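Long-range contact in R.Pab1 family restriction endonuclease (PDB 7CFA), which probably acts as a restriction DNA glycosylase, excising a base within its recognition sequence and so leading to strand cleavage: residues N148-S153 against P175-K180. The protein carries 2 engineered substitutions. Sequence-based numbering, arbitrary orientation.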
# COMPACT_ATOMS: atom_id res chain seq x y z
N ASN A 148 -22.72 -18.14 3.33
CA ASN A 148 -22.99 -17.46 4.60
C ASN A 148 -22.75 -15.97 4.40
O ASN A 148 -21.61 -15.53 4.22
CB ASN A 148 -22.11 -18.02 5.70
CG ASN A 148 -22.58 -17.63 7.09
OD1 ASN A 148 -23.02 -16.50 7.32
ND2 ASN A 148 -22.50 -18.56 8.03
N ASN A 149 -23.83 -15.17 4.43
CA ASN A 149 -23.73 -13.75 4.13
C ASN A 149 -22.88 -12.97 5.13
O ASN A 149 -22.65 -11.78 4.92
CB ASN A 149 -25.13 -13.13 4.04
CG ASN A 149 -25.88 -13.58 2.80
OD1 ASN A 149 -25.29 -13.86 1.76
ND2 ASN A 149 -27.21 -13.65 2.91
N GLU A 150 -22.42 -13.61 6.21
CA GLU A 150 -21.55 -12.93 7.16
C GLU A 150 -20.09 -12.95 6.72
O GLU A 150 -19.34 -12.03 7.07
CB GLU A 150 -21.70 -13.57 8.54
CG GLU A 150 -23.13 -13.63 9.06
CD GLU A 150 -23.64 -12.28 9.54
OE1 GLU A 150 -22.93 -11.61 10.32
OE2 GLU A 150 -24.76 -11.89 9.14
N PHE A 151 -19.69 -13.96 5.96
CA PHE A 151 -18.29 -14.14 5.58
C PHE A 151 -18.05 -13.69 4.14
O PHE A 151 -18.90 -13.89 3.26
CB PHE A 151 -17.88 -15.61 5.73
CG PHE A 151 -17.87 -16.09 7.15
CD1 PHE A 151 -19.00 -16.66 7.71
CD2 PHE A 151 -16.73 -15.98 7.92
CE1 PHE A 151 -18.99 -17.11 9.02
CE2 PHE A 151 -16.71 -16.42 9.23
CZ PHE A 151 -17.84 -16.99 9.78
N LEU A 152 -16.90 -13.07 3.91
CA LEU A 152 -16.47 -12.70 2.57
C LEU A 152 -14.95 -12.72 2.53
O LEU A 152 -14.28 -12.63 3.56
CB LEU A 152 -17.01 -11.33 2.15
CG LEU A 152 -16.48 -10.06 2.83
CD1 LEU A 152 -15.23 -9.50 2.15
CD2 LEU A 152 -17.57 -9.00 2.89
N SER A 153 -14.42 -12.83 1.32
CA SER A 153 -12.99 -12.69 1.09
C SER A 153 -12.77 -11.66 -0.01
O SER A 153 -13.55 -11.60 -0.97
CB SER A 153 -12.33 -14.02 0.71
OG SER A 153 -12.83 -14.51 -0.51
N PRO A 175 -17.80 -10.28 10.55
CA PRO A 175 -18.10 -9.33 11.63
C PRO A 175 -17.46 -9.74 12.95
O PRO A 175 -17.28 -10.92 13.24
CB PRO A 175 -19.63 -9.37 11.73
CG PRO A 175 -20.09 -9.89 10.41
CD PRO A 175 -19.03 -10.85 9.96
N VAL A 176 -17.11 -8.73 13.75
CA VAL A 176 -16.50 -8.97 15.05
C VAL A 176 -17.49 -9.62 16.01
O VAL A 176 -17.09 -10.43 16.86
CB VAL A 176 -15.96 -7.65 15.63
CG1 VAL A 176 -15.32 -7.87 16.99
CG2 VAL A 176 -14.96 -7.02 14.67
N HIS A 177 -18.78 -9.31 15.88
CA HIS A 177 -19.76 -9.88 16.80
C HIS A 177 -19.96 -11.38 16.60
O HIS A 177 -20.66 -12.01 17.41
CB HIS A 177 -21.10 -9.15 16.69
CG HIS A 177 -21.73 -9.24 15.33
ND1 HIS A 177 -22.42 -10.36 14.91
CD2 HIS A 177 -21.80 -8.36 14.32
CE1 HIS A 177 -22.88 -10.16 13.69
NE2 HIS A 177 -22.52 -8.95 13.30
N LEU A 178 -19.37 -11.97 15.55
CA LEU A 178 -19.40 -13.42 15.41
C LEU A 178 -18.41 -14.12 16.33
O LEU A 178 -18.53 -15.33 16.54
CB LEU A 178 -19.10 -13.82 13.96
CG LEU A 178 -20.12 -13.48 12.88
CD1 LEU A 178 -19.66 -14.05 11.55
CD2 LEU A 178 -21.50 -14.00 13.25
N LEU A 179 -17.45 -13.39 16.87
CA LEU A 179 -16.40 -14.00 17.69
C LEU A 179 -16.90 -14.25 19.11
O LEU A 179 -17.73 -13.52 19.64
CB LEU A 179 -15.17 -13.10 17.73
CG LEU A 179 -14.47 -12.81 16.40
CD1 LEU A 179 -13.42 -11.73 16.58
CD2 LEU A 179 -13.84 -14.08 15.84
N LYS A 180 -16.37 -15.31 19.71
CA LYS A 180 -16.61 -15.61 21.11
C LYS A 180 -15.44 -15.12 21.95
O LYS A 180 -14.29 -15.10 21.48
CB LYS A 180 -16.82 -17.11 21.33
CG LYS A 180 -17.98 -17.70 20.54
CD LYS A 180 -18.15 -19.19 20.84
CE LYS A 180 -16.94 -19.99 20.38
NZ LYS A 180 -17.11 -21.45 20.61
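L178 reaches across to E150 and F151 with one methyl: its CD1 lies 3.7 Å from CB of E150 and 3.9 Å from CZ of F151, approaching the phenyl ring obliquely. F151 starts its side chain beside its own backbone N (chi1 -66°), and the ring's far end is what meets the leucine; the F151 side chain also touches I210 of helix 208-219.

P175 turns two of its ring CH2 groups to oxygens of E150, as close C-H to O contacts. Its CD sits 3.1 Å from the backbone O of E150, while CG of P175 is 3.3 Å from OE1 of E150, whose side chain is bent at chi2 (-75°). No hydrogen bond joins the two segments.

OE1 of E150 also comes within 3.7 Å of CE1 of H177, with the carboxylate and imidazole planes 60° apart. The two groups stand near each other, but their charged atoms are not in contact.

Within 148-153, a type I turn runs from N148 to F151, and OD1 of N148 accepts from N of E150 at 3.2 Å, closing an Asx turn. The contact therefore joins the Asx-stabilised β turn leading into strand 152-159 to the 3-10 turn following strand 166-175, at the open end of the antiparallel hairpin these two strands form in the R.PabI-family fold.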